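PDB 3LDF: putative uncharacterized protein SMU.776 from Streptococcus mutans, which binds S-adenosyl-L-homocysteine in a Rossmann-like methyltransferase domain and probably transfers methyl groups from S-adenosylmethionine, perhaps to RNA. Local coordinates for residues A[196-201]-A[330-335]; A[359-364]-A[377-382]; A[239-244]-A[270-275]; A[289-294]-A[308-313]. All coordinates share one frame; numbering follows the deposited sequence.

Contact 1 of 4, residues A[196-201]-A[330-335]; sequences FLDQRQ and STNAAN. With SAH (S-adenosyl-L-homocysteine), chain B.
Gln199 and Ser330 make the one hydrogen bond assigned between segments 196-201 and 330-335. It is weak: Gln199 NE2 reaches Ser330 OG at 3.2 Å, and the N-H...O angle of 132° is well off straight. The stronger partner of both groups is Asp292. Gln199 NE2 also donates to OD2 of that aspartate, and Ser330 OG is hydrogen-bonded to its OD1. The serine hydroxyl stands anti to the backbone N (chi1 173°), which turns it to the amide of Gln199.

A second polar pair is Asp198 and Asn332. Their side chains approach from opposite directions, with the carboxylate and amide planes 25° apart in one of the two Asn332 conformers.

The apolar part belongs mainly to the ligand. CE2 of Phe196 lies 3.7 Å from CB of S-adenosyl-L-homocysteine, and the ring meets that carbon obliquely.

Within segment 330-335, Ala333 N donates to Thr331 OG1 at 3.1 Å, an ST turn just past the end of strand 325-331. The start of helix 200-210, with Gln199 at its N-cap, thus meets the C-terminal end of a central strand. This is the edge where Rossmann-like methyltransferases hold their cofactor, here beside its homocysteine part.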
# COMPACT_ATOMS: atom_id res chain seq x y z
N PHE A 196 -3.47 5.99 2.02
CA PHE A 196 -2.51 4.91 1.95
C PHE A 196 -1.37 5.26 2.86
O PHE A 196 -0.51 6.13 2.54
CB PHE A 196 -2.01 4.73 0.47
CG PHE A 196 -3.10 4.20 -0.44
CD1 PHE A 196 -3.25 2.80 -0.61
CD2 PHE A 196 -4.04 5.08 -1.02
CE1 PHE A 196 -4.32 2.30 -1.42
CE2 PHE A 196 -5.05 4.61 -1.81
CZ PHE A 196 -5.22 3.19 -2.01
N LEU A 197 -1.31 4.54 3.97
CA LEU A 197 -0.34 4.75 5.01
C LEU A 197 1.06 4.49 4.53
O LEU A 197 2.02 4.98 5.15
CB LEU A 197 -0.61 3.83 6.22
CG LEU A 197 -1.96 4.07 6.90
CD1 LEU A 197 -2.33 2.95 7.89
CD2 LEU A 197 -2.16 5.51 7.53
N ASP A 198 1.18 3.68 3.46
CA ASP A 198 2.53 3.24 3.02
C ASP A 198 3.38 4.36 2.40
O ASP A 198 4.58 4.19 2.19
CB ASP A 198 2.50 1.96 2.19
CG ASP A 198 2.02 2.16 0.73
OD1 ASP A 198 1.41 3.19 0.35
OD2 ASP A 198 2.23 1.22 -0.06
N GLN A 199 2.75 5.51 2.19
CA GLN A 199 3.42 6.69 1.63
C GLN A 199 3.77 7.72 2.71
O GLN A 199 4.18 8.87 2.40
CB GLN A 199 2.54 7.29 0.49
CG GLN A 199 2.69 6.37 -0.77
CD GLN A 199 1.51 6.52 -1.69
OE1 GLN A 199 0.42 6.78 -1.24
NE2 GLN A 199 1.75 6.46 -3.00
N ARG A 200 3.64 7.28 3.95
CA ARG A 200 3.96 8.11 5.12
C ARG A 200 5.28 8.95 4.97
O ARG A 200 5.32 10.12 5.36
CB ARG A 200 4.06 7.26 6.41
CG ARG A 200 4.53 8.05 7.67
CD ARG A 200 4.42 7.32 8.99
NE ARG A 200 5.29 6.13 9.04
CZ ARG A 200 4.93 4.87 8.76
NH1 ARG A 200 3.66 4.55 8.44
NH2 ARG A 200 5.85 3.92 8.84
N GLN A 201 6.34 8.31 4.49
CA GLN A 201 7.69 8.96 4.46
C GLN A 201 7.89 9.98 3.28
O GLN A 201 8.70 10.94 3.40
CB GLN A 201 8.78 7.84 4.45
CG GLN A 201 8.86 7.03 5.81
CD GLN A 201 9.97 5.97 5.84
OE1 GLN A 201 10.66 5.73 4.83
NE2 GLN A 201 10.13 5.33 6.97
N SER A 330 5.27 7.53 -8.56
CA SER A 330 4.94 6.49 -7.59
C SER A 330 4.06 5.42 -8.27
O SER A 330 3.31 5.76 -9.18
CB SER A 330 4.12 7.15 -6.48
OG SER A 330 3.62 6.19 -5.57
N THR A 331 4.19 4.15 -7.85
CA THR A 331 3.25 3.04 -8.16
C THR A 331 3.21 2.11 -6.93
O THR A 331 4.25 1.96 -6.24
CB THR A 331 3.65 2.19 -9.47
OG1 THR A 331 2.70 1.15 -9.72
CG2 THR A 331 5.01 1.50 -9.34
N ASN A 332 2.01 1.55 -6.67
CA ASN A 332 1.85 0.47 -5.64
C ASN A 332 1.61 -0.91 -6.35
O ASN A 332 1.19 -1.91 -5.71
CB ASN A 332 0.70 0.78 -4.63
CG ASN A 332 1.16 1.53 -3.33
OD1 ASN A 332 2.10 1.12 -2.66
ND2 ASN A 332 0.43 2.60 -2.96
N ALA A 333 1.88 -0.99 -7.65
CA ALA A 333 1.61 -2.28 -8.37
C ALA A 333 2.62 -3.37 -8.03
O ALA A 333 3.81 -3.17 -8.24
CB ALA A 333 1.57 -2.07 -9.90
N ALA A 334 2.14 -4.49 -7.49
CA ALA A 334 2.97 -5.67 -7.20
C ALA A 334 3.56 -6.33 -8.46
O ALA A 334 4.63 -6.97 -8.40
CB ALA A 334 2.13 -6.71 -6.41
N ASN A 335 2.87 -6.16 -9.59
CA ASN A 335 3.19 -6.86 -10.85
C ASN A 335 4.18 -6.12 -11.75
O ASN A 335 4.56 -6.62 -12.80
CB ASN A 335 1.89 -7.17 -11.61
CG ASN A 335 0.83 -7.79 -10.71
OD1 ASN A 335 0.40 -7.18 -9.72
ND2 ASN A 335 0.41 -9.01 -11.03
N SAH B . -2.33 8.92 -5.06
CA SAH B . -3.53 8.68 -4.20
CB SAH B . -3.99 7.19 -4.28
CG SAH B . -4.63 6.81 -5.66
SD SAH B . -6.12 5.82 -5.51
C SAH B . -3.17 9.20 -2.84
O SAH B . -2.09 9.84 -2.69
OXT SAH B . -3.94 8.96 -1.87
C5' SAH B . -6.65 5.84 -7.23
C4' SAH B . -7.44 7.10 -7.66
O4' SAH B . -7.28 7.34 -9.07
C3' SAH B . -8.96 7.03 -7.44
O3' SAH B . -9.30 8.15 -6.63
C2' SAH B . -9.63 7.25 -8.79
O2' SAH B . -10.68 8.22 -8.67
C1' SAH B . -8.49 7.92 -9.59
N9 SAH B . -8.50 7.75 -11.08
C8 SAH B . -8.55 6.57 -11.80
N7 SAH B . -8.46 6.84 -13.14
C5 SAH B . -8.33 8.19 -13.28
C6 SAH B . -8.17 9.14 -14.39
N6 SAH B . -8.13 8.68 -15.67
N1 SAH B . -8.03 10.48 -14.09
C2 SAH B . -8.08 10.95 -12.83
N3 SAH B . -8.21 10.14 -11.77
C4 SAH B . -8.35 8.78 -11.92

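Contact 2 of 4, residues A[359-364]-A[377-382]; sequences LQQLPS and YLKVFT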
# COMPACT_ATOMS: atom_id res chain seq x y z
N LEU A 359 15.17 6.60 -4.88
CA LEU A 359 14.10 5.59 -4.92
C LEU A 359 13.61 5.33 -3.48
O LEU A 359 14.43 5.01 -2.61
CB LEU A 359 14.58 4.25 -5.54
CG LEU A 359 13.68 2.95 -5.39
CD1 LEU A 359 12.31 3.11 -6.09
CD2 LEU A 359 14.43 1.77 -6.07
N GLN A 360 12.29 5.46 -3.25
CA GLN A 360 11.68 5.16 -1.96
C GLN A 360 10.80 3.93 -2.13
O GLN A 360 10.08 3.85 -3.11
CB GLN A 360 10.79 6.33 -1.44
CG GLN A 360 11.66 7.39 -0.70
CD GLN A 360 11.00 8.76 -0.51
OE1 GLN A 360 10.90 9.57 -1.46
NE2 GLN A 360 10.56 9.04 0.72
N GLN A 361 10.78 3.04 -1.14
CA GLN A 361 9.88 1.86 -1.19
C GLN A 361 9.19 1.73 0.19
O GLN A 361 9.11 2.74 0.88
CB GLN A 361 10.64 0.58 -1.64
CG GLN A 361 11.23 0.71 -3.05
CD GLN A 361 11.55 -0.67 -3.69
OE1 GLN A 361 12.67 -1.11 -3.63
NE2 GLN A 361 10.55 -1.35 -4.24
N LEU A 362 8.76 0.53 0.59
CA LEU A 362 7.82 0.39 1.72
C LEU A 362 8.52 0.75 3.06
O LEU A 362 9.64 0.32 3.29
CB LEU A 362 7.22 -1.02 1.78
CG LEU A 362 6.19 -1.49 0.75
CD1 LEU A 362 5.84 -2.98 0.97
CD2 LEU A 362 4.91 -0.71 0.88
N PRO A 363 7.85 1.54 3.93
CA PRO A 363 8.44 1.81 5.27
C PRO A 363 8.39 0.58 6.18
O PRO A 363 7.69 -0.39 5.87
CB PRO A 363 7.61 2.96 5.79
CG PRO A 363 6.19 2.76 5.10
CD PRO A 363 6.52 2.15 3.75
N SER A 364 9.14 0.60 7.27
CA SER A 364 9.40 -0.61 8.06
C SER A 364 8.13 -1.27 8.69
O SER A 364 8.13 -2.46 9.01
CB SER A 364 10.45 -0.28 9.14
OG SER A 364 9.89 0.71 10.03
N TYR A 377 6.23 -3.80 -2.73
CA TYR A 377 5.45 -3.45 -3.94
C TYR A 377 5.41 -1.94 -4.25
O TYR A 377 5.06 -1.56 -5.35
CB TYR A 377 4.04 -4.07 -3.89
CG TYR A 377 3.23 -3.62 -2.67
CD1 TYR A 377 2.63 -2.34 -2.62
CD2 TYR A 377 3.08 -4.46 -1.55
CE1 TYR A 377 1.89 -1.90 -1.49
CE2 TYR A 377 2.35 -4.02 -0.41
CZ TYR A 377 1.78 -2.73 -0.39
OH TYR A 377 1.04 -2.31 0.73
N LEU A 378 5.79 -1.09 -3.28
CA LEU A 378 5.75 0.35 -3.45
C LEU A 378 7.03 0.77 -4.13
O LEU A 378 8.08 0.37 -3.69
CB LEU A 378 5.60 1.08 -2.09
CG LEU A 378 5.70 2.60 -2.19
CD1 LEU A 378 4.56 3.20 -3.02
CD2 LEU A 378 5.59 3.19 -0.74
N LYS A 379 6.96 1.56 -5.20
CA LYS A 379 8.16 2.18 -5.83
C LYS A 379 7.87 3.66 -6.03
O LYS A 379 6.86 4.02 -6.65
CB LYS A 379 8.49 1.54 -7.18
CG LYS A 379 8.72 0.03 -7.17
CD LYS A 379 7.45 -0.70 -7.56
CE LYS A 379 7.53 -2.22 -7.30
NZ LYS A 379 6.22 -2.93 -7.51
N VAL A 380 8.72 4.52 -5.50
CA VAL A 380 8.59 5.94 -5.70
C VAL A 380 9.94 6.54 -6.18
O VAL A 380 10.89 6.65 -5.40
CB VAL A 380 8.10 6.68 -4.42
CG1 VAL A 380 7.89 8.20 -4.67
CG2 VAL A 380 6.72 6.03 -3.81
N PHE A 381 10.01 6.91 -7.45
CA PHE A 381 11.17 7.64 -7.98
C PHE A 381 11.02 9.21 -7.93
O PHE A 381 9.97 9.77 -8.30
CB PHE A 381 11.44 7.19 -9.43
CG PHE A 381 12.13 5.84 -9.58
CD1 PHE A 381 13.45 5.67 -9.16
CD2 PHE A 381 11.47 4.74 -10.17
CE1 PHE A 381 14.10 4.43 -9.34
CE2 PHE A 381 12.11 3.54 -10.35
CZ PHE A 381 13.44 3.38 -9.93
N THR A 382 12.05 9.90 -7.44
CA THR A 382 12.11 11.38 -7.53
C THR A 382 13.13 11.64 -8.62
O THR A 382 14.25 11.13 -8.53
CB THR A 382 12.60 12.07 -6.22
OG1 THR A 382 11.72 11.73 -5.15
CG2 THR A 382 12.64 13.66 -6.36
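Gln360 and Val380 form an antiparallel hydrogen-bonded pair in the mixed seven-stranded sheet of the Rossmann-like methyltransferase fold. Gln360 N donates to Val380 O at 2.8 Å and 167°. Val380 N returns a bond of the same length to Gln360 O, bent to 143°. Leu359 and Phe381 are the adjacent non-hydrogen-bonded pair. Leu359 CD1 sits over the centre of the Phe381 ring, 4.0 Å from its centroid. The leucine CB touches CE1 of the same ring.

Past the paired residues, Leu362 spans two neighbours. Its CD1 lies over one face of the Tyr377 ring, displaced toward the rim, and its CD2 packs on Leu378 CB at 3.5 Å. Tyr377 CG lies between its backbone N and carbonyl carbon (chi1 59°). Its CB points away from segment 359-364, yet the ring swings back to Leu362.

Farther out, helix 338-349 covers Phe381 through Phe341 and Ile345. Tyr356 meets the Phe381 ring edge-to-face. Strand 355-360 is the outermost strand here, and 379-384 joins it to 325-331. Beyond Gln360, a side chain adds a link: Gln361 NE2 donates to Leu378 O at 3.1 Å, with the oxygen almost in the amide plane.

Contact 3 of 4, residues A[239-244]-A[270-275]; sequences TSVDLA and MDVFDY. With SAH (S-adenosyl-L-homocysteine), chain B.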
# COMPACT_ATOMS: atom_id res chain seq x y z
N THR A 239 -2.42 21.90 -6.78
CA THR A 239 -3.59 21.53 -7.64
C THR A 239 -3.72 20.02 -7.61
O THR A 239 -2.75 19.34 -7.94
CB THR A 239 -3.42 21.98 -9.10
OG1 THR A 239 -3.41 23.37 -9.10
CG2 THR A 239 -4.63 21.54 -10.01
N SER A 240 -4.92 19.53 -7.25
CA SER A 240 -5.17 18.13 -6.97
C SER A 240 -6.24 17.65 -7.93
O SER A 240 -7.37 18.12 -7.85
CB SER A 240 -5.66 17.91 -5.51
OG SER A 240 -4.76 18.48 -4.53
N VAL A 241 -5.88 16.71 -8.82
CA VAL A 241 -6.78 16.25 -9.90
C VAL A 241 -7.21 14.78 -9.73
O VAL A 241 -6.36 13.88 -9.73
CB VAL A 241 -6.06 16.35 -11.28
CG1 VAL A 241 -7.04 16.02 -12.41
CG2 VAL A 241 -5.49 17.74 -11.46
N ASP A 242 -8.52 14.54 -9.63
CA ASP A 242 -9.03 13.16 -9.51
C ASP A 242 -10.32 13.03 -10.27
O ASP A 242 -11.11 13.97 -10.40
CB ASP A 242 -9.24 12.80 -8.02
CG ASP A 242 -9.45 11.33 -7.81
OD1 ASP A 242 -8.47 10.60 -7.54
OD2 ASP A 242 -10.61 10.89 -7.97
N LEU A 243 -10.53 11.84 -10.81
CA LEU A 243 -11.70 11.63 -11.66
C LEU A 243 -12.98 11.65 -10.81
O LEU A 243 -14.02 11.97 -11.31
CB LEU A 243 -11.57 10.30 -12.39
CG LEU A 243 -12.62 9.96 -13.43
CD1 LEU A 243 -12.59 10.95 -14.64
CD2 LEU A 243 -12.44 8.49 -13.87
N ALA A 244 -12.88 11.30 -9.52
CA ALA A 244 -14.08 11.01 -8.72
C ALA A 244 -14.65 12.25 -7.93
O ALA A 244 -13.90 12.99 -7.27
CB ALA A 244 -13.78 9.79 -7.78
N MET A 270 -11.77 15.70 -12.68
CA MET A 270 -11.35 15.57 -14.10
C MET A 270 -10.50 14.34 -14.35
O MET A 270 -9.67 13.96 -13.52
CB MET A 270 -10.53 16.78 -14.55
CG MET A 270 -10.55 16.96 -16.08
SD MET A 270 -9.76 18.46 -16.78
CE MET A 270 -10.69 19.69 -15.92
N ASP A 271 -10.70 13.73 -15.53
CA ASP A 271 -9.79 12.73 -16.09
C ASP A 271 -8.37 13.33 -16.33
O ASP A 271 -8.21 14.41 -16.95
CB ASP A 271 -10.36 12.12 -17.38
CG ASP A 271 -9.50 10.94 -17.93
OD1 ASP A 271 -8.25 11.03 -17.93
OD2 ASP A 271 -10.09 9.93 -18.42
N VAL A 272 -7.36 12.62 -15.83
CA VAL A 272 -5.97 13.08 -15.84
C VAL A 272 -5.51 13.33 -17.26
O VAL A 272 -4.90 14.36 -17.48
CB VAL A 272 -5.02 12.15 -14.99
CG1 VAL A 272 -3.56 12.17 -15.50
CG2 VAL A 272 -5.07 12.54 -13.53
N PHE A 273 -5.82 12.43 -18.22
CA PHE A 273 -5.58 12.69 -19.68
C PHE A 273 -6.27 13.97 -20.25
O PHE A 273 -5.67 14.71 -21.05
CB PHE A 273 -5.89 11.44 -20.56
CG PHE A 273 -5.07 10.23 -20.15
CD1 PHE A 273 -3.74 10.09 -20.60
CD2 PHE A 273 -5.57 9.28 -19.25
CE1 PHE A 273 -2.93 8.99 -20.18
CE2 PHE A 273 -4.78 8.19 -18.84
CZ PHE A 273 -3.46 8.05 -19.32
N ASP A 274 -7.51 14.25 -19.81
CA ASP A 274 -8.11 15.56 -20.11
C ASP A 274 -7.38 16.70 -19.40
O ASP A 274 -7.24 17.78 -19.95
CB ASP A 274 -9.62 15.62 -19.81
CG ASP A 274 -10.42 14.62 -20.64
OD1 ASP A 274 -9.96 14.23 -21.73
OD2 ASP A 274 -11.51 14.20 -20.19
N TYR A 275 -6.88 16.46 -18.19
CA TYR A 275 -6.21 17.55 -17.48
C TYR A 275 -4.95 17.99 -18.24
O TYR A 275 -4.70 19.21 -18.37
CB TYR A 275 -5.88 17.25 -16.00
CG TYR A 275 -5.45 18.53 -15.34
CD1 TYR A 275 -6.40 19.44 -14.89
CD2 TYR A 275 -4.10 18.87 -15.21
CE1 TYR A 275 -6.03 20.68 -14.29
CE2 TYR A 275 -3.71 20.12 -14.60
CZ TYR A 275 -4.68 21.01 -14.16
OH TYR A 275 -4.34 22.24 -13.62
N SAH B . -2.33 8.92 -5.06
CA SAH B . -3.53 8.68 -4.20
CB SAH B . -3.99 7.19 -4.28
CG SAH B . -4.63 6.81 -5.66
SD SAH B . -6.12 5.82 -5.51
C SAH B . -3.17 9.20 -2.84
O SAH B . -2.09 9.84 -2.69
OXT SAH B . -3.94 8.96 -1.87
C5' SAH B . -6.65 5.84 -7.23
C4' SAH B . -7.44 7.10 -7.66
O4' SAH B . -7.28 7.34 -9.07
C3' SAH B . -8.96 7.03 -7.44
O3' SAH B . -9.30 8.15 -6.63
C2' SAH B . -9.63 7.25 -8.79
O2' SAH B . -10.68 8.22 -8.67
C1' SAH B . -8.49 7.92 -9.59
N9 SAH B . -8.50 7.75 -11.08
C8 SAH B . -8.55 6.57 -11.80
N7 SAH B . -8.46 6.84 -13.14
C5 SAH B . -8.33 8.19 -13.28
C6 SAH B . -8.17 9.14 -14.39
N6 SAH B . -8.13 8.68 -15.67
N1 SAH B . -8.03 10.48 -14.09
C2 SAH B . -8.08 10.95 -12.83
N3 SAH B . -8.21 10.14 -11.77
C4 SAH B . -8.35 8.78 -11.92
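Val241 sets a methyl over the face of Tyr275 where strand 237-242 packs on helix 272-281 in the Rossmann-like methyltransferase fold. Val241 CG2 is over the centre of the tyrosine ring, 3.9 Å from the centroid and 9° off the normal. CG1, the other branch, turns to Met270 CB and Val272 CG2. Thr239 CG2 meets the phenol end of the same ring obliquely. The hydroxyl of Tyr275 is bound by Tyr286, outside both segments.

Leu243 crosses to the other segment at the strand end. Its CG is anti to the backbone N (chi1 -174°), and CD1 reaches Asp271 CB at 3.7 Å. Beside it, Met270 N donates to Asp242 O at 2.9 Å.

Asp242 and Asp271 face the ligand. Asp242 takes both ribose hydroxyls of S-adenosyl-L-homocysteine: O3' donates to OD1 at 2.7 Å and O2' to OD2 at 2.8 Å. An acidic residue at the end of the second strand, gripping the ribose, is a hallmark of class I methyltransferases. Asp242 OD2 also accepts from Ala244 N in an Asx turn, which steadies the carboxylate.

Asp271 is the N-cap of helix 272-281. Its OD1 accepts weakly from Phe273 N and weakly from the adenine N6. The backbone also reads the adenine: Val272 N donates to N1 of the ligand at 2.8 Å.

Contact 4 of 4, residues A[289-294]-A[308-313]; sequences IIIDPP and KDYHKL. With SAH (S-adenosyl-L-homocysteine), chain B.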
# COMPACT_ATOMS: atom_id res chain seq x y z
N ILE A 289 5.51 17.69 -10.07
CA ILE A 289 4.36 16.91 -10.48
C ILE A 289 4.35 15.51 -9.80
O ILE A 289 5.26 14.71 -9.98
CB ILE A 289 4.30 16.74 -11.99
CG1 ILE A 289 4.40 18.12 -12.65
CG2 ILE A 289 2.97 15.89 -12.42
CD1 ILE A 289 4.15 18.15 -14.15
N ILE A 290 3.33 15.22 -9.01
CA ILE A 290 3.33 13.95 -8.29
C ILE A 290 2.38 13.08 -9.10
O ILE A 290 1.27 13.53 -9.42
CB ILE A 290 2.83 14.15 -6.83
CG1 ILE A 290 3.76 15.08 -6.03
CG2 ILE A 290 2.58 12.83 -6.18
CD1 ILE A 290 3.14 15.62 -4.74
N ILE A 291 2.84 11.88 -9.49
CA ILE A 291 2.05 10.97 -10.30
C ILE A 291 1.84 9.62 -9.53
O ILE A 291 2.83 8.90 -9.19
CB ILE A 291 2.73 10.68 -11.65
CG1 ILE A 291 3.23 11.98 -12.34
CG2 ILE A 291 1.74 9.90 -12.54
CD1 ILE A 291 3.81 11.78 -13.73
N ASP A 292 0.59 9.25 -9.28
CA ASP A 292 0.37 8.03 -8.45
C ASP A 292 -0.93 7.38 -8.84
O ASP A 292 -1.89 7.45 -8.10
CB ASP A 292 0.42 8.38 -6.96
CG ASP A 292 0.40 7.17 -6.07
OD1 ASP A 292 1.02 6.13 -6.42
OD2 ASP A 292 -0.24 7.25 -4.99
N PRO A 293 -0.97 6.69 -9.98
CA PRO A 293 -2.24 6.16 -10.41
C PRO A 293 -2.56 4.81 -9.73
O PRO A 293 -1.66 4.22 -9.12
CB PRO A 293 -2.02 5.92 -11.91
CG PRO A 293 -0.58 5.50 -12.02
CD PRO A 293 0.11 6.40 -10.95
N PRO A 294 -3.83 4.34 -9.84
CA PRO A 294 -4.09 2.96 -9.42
C PRO A 294 -3.43 2.00 -10.45
O PRO A 294 -3.07 2.43 -11.58
CB PRO A 294 -5.62 2.85 -9.54
CG PRO A 294 -5.95 3.76 -10.71
CD PRO A 294 -4.92 4.88 -10.66
N LYS A 308 1.49 -0.76 -19.04
CA LYS A 308 1.55 -0.36 -20.43
C LYS A 308 1.51 1.15 -20.63
O LYS A 308 2.08 1.64 -21.61
CB LYS A 308 0.48 -1.06 -21.29
CG LYS A 308 0.75 -0.95 -22.81
CD LYS A 308 -0.22 -1.76 -23.70
CE LYS A 308 -1.30 -0.88 -24.36
NZ LYS A 308 -2.10 -0.01 -23.42
N ASP A 309 0.83 1.86 -19.73
CA ASP A 309 0.43 3.23 -20.01
C ASP A 309 1.19 4.26 -19.17
O ASP A 309 1.08 5.45 -19.43
CB ASP A 309 -1.09 3.41 -19.81
CG ASP A 309 -1.91 2.48 -20.71
OD1 ASP A 309 -1.61 2.37 -21.92
OD2 ASP A 309 -2.88 1.87 -20.21
N TYR A 310 1.95 3.80 -18.19
CA TYR A 310 2.69 4.75 -17.36
C TYR A 310 3.61 5.69 -18.17
O TYR A 310 3.73 6.88 -17.84
CB TYR A 310 3.51 4.06 -16.27
CG TYR A 310 3.62 4.90 -15.01
CD1 TYR A 310 2.95 4.54 -13.85
CD2 TYR A 310 4.41 6.04 -14.97
CE1 TYR A 310 3.06 5.32 -12.69
CE2 TYR A 310 4.52 6.83 -13.83
CZ TYR A 310 3.83 6.45 -12.71
OH TYR A 310 3.94 7.16 -11.59
N HIS A 311 4.22 5.18 -19.24
CA HIS A 311 5.06 6.06 -20.09
C HIS A 311 4.29 7.29 -20.56
O HIS A 311 4.86 8.38 -20.58
CB HIS A 311 5.65 5.35 -21.33
CG HIS A 311 4.63 4.90 -22.34
ND1 HIS A 311 4.33 5.63 -23.48
CD2 HIS A 311 3.90 3.76 -22.41
CE1 HIS A 311 3.42 4.97 -24.19
NE2 HIS A 311 3.15 3.84 -23.57
N LYS A 312 3.00 7.12 -20.90
CA LYS A 312 2.15 8.26 -21.30
C LYS A 312 2.08 9.42 -20.27
O LYS A 312 2.12 10.61 -20.67
CB LYS A 312 0.77 7.80 -21.72
CG LYS A 312 0.82 6.75 -22.86
CD LYS A 312 -0.49 6.59 -23.53
CE LYS A 312 -1.39 5.64 -22.82
NZ LYS A 312 -2.53 5.19 -23.72
N LEU A 313 1.98 9.08 -18.98
CA LEU A 313 1.92 10.07 -17.89
C LEU A 313 3.21 10.87 -17.77
O LEU A 313 3.17 12.11 -17.54
CB LEU A 313 1.57 9.42 -16.55
CG LEU A 313 0.30 8.54 -16.51
CD1 LEU A 313 0.28 7.66 -15.22
CD2 LEU A 313 -1.05 9.36 -16.70
N SAH B . -2.33 8.92 -5.06
CA SAH B . -3.53 8.68 -4.20
CB SAH B . -3.99 7.19 -4.28
CG SAH B . -4.63 6.81 -5.66
SD SAH B . -6.12 5.82 -5.51
C SAH B . -3.17 9.20 -2.84
O SAH B . -2.09 9.84 -2.69
OXT SAH B . -3.94 8.96 -1.87
C5' SAH B . -6.65 5.84 -7.23
C4' SAH B . -7.44 7.10 -7.66
O4' SAH B . -7.28 7.34 -9.07
C3' SAH B . -8.96 7.03 -7.44
O3' SAH B . -9.30 8.15 -6.63
C2' SAH B . -9.63 7.25 -8.79
O2' SAH B . -10.68 8.22 -8.67
C1' SAH B . -8.49 7.92 -9.59
N9 SAH B . -8.50 7.75 -11.08
C8 SAH B . -8.55 6.57 -11.80
N7 SAH B . -8.46 6.84 -13.14
C5 SAH B . -8.33 8.19 -13.28
C6 SAH B . -8.17 9.14 -14.39
N6 SAH B . -8.13 8.68 -15.67
N1 SAH B . -8.03 10.48 -14.09
C2 SAH B . -8.08 10.95 -12.83
N3 SAH B . -8.21 10.14 -11.77
C4 SAH B . -8.35 8.78 -11.92
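Pro293 CD and Ile291 CG2 meet the Tyr310 ring obliquely, from the same side of its plane as Leu313 CD1, which sits 4.2 Å above the centre of that face. The proline crosses the tyrosine at about a right angle, with CD 3.6 Å from CE1. Phe341 meets this ring edge-to-face from outside the two segments.

Leu313 adds a second set of apolar contacts. Its CD1 touches Ile291 CG2 at 3.8 Å and Pro293 CG at 4.0 Å. One methyl therefore packs on the tyrosine, the isoleucine and the proline together. Ile291 CG2 is anti to the backbone N, which brings that branch against both Tyr310 and Leu313. The tyrosine hydroxyl is hydrogen-bonded to Ser330 O on the next strand.

Asp292 turns away from the helix and serves the ligand. Its OD2 accepts from the amino N of S-adenosyl-L-homocysteine at 2.7 Å. The same carboxylate takes the two bonds from segments 196-201 and 330-335. Pro294 CD lies 3.8 Å from the ribose O4'.

Strand 286-291 runs between strands 215-219 and 325-331 in the sheet. Helix 306-319 packs against its C-terminal end, with Phe304 of strand 303-305 touching both Pro293 and Leu313.

In the fold
All four contacts reach the same sheet. Contacts 1, 3 and 4 touch S-adenosyl-L-homocysteine at different parts: contact 3 the adenine and ribose, contact 4 the amino group and the ribose side, and contact 1 the homocysteine chain. Contacts 1 and 4 are joined directly, with Ser330 OG 2.7 Å from Asp292 OD1 and Ser330 O 2.8 Å from Tyr310 OH. Contact 2 lies away from the ligand but adjoins contact 1, where Thr331 N is 2.9 Å from Lys379 O. Contacts 3 and 4 have centres about 12 Å apart and meet through Phe273 CZ and Leu313 CD2 at 3.8 Å. Contacts 2 and 3 are farthest apart, with centres about 24 Å from each other.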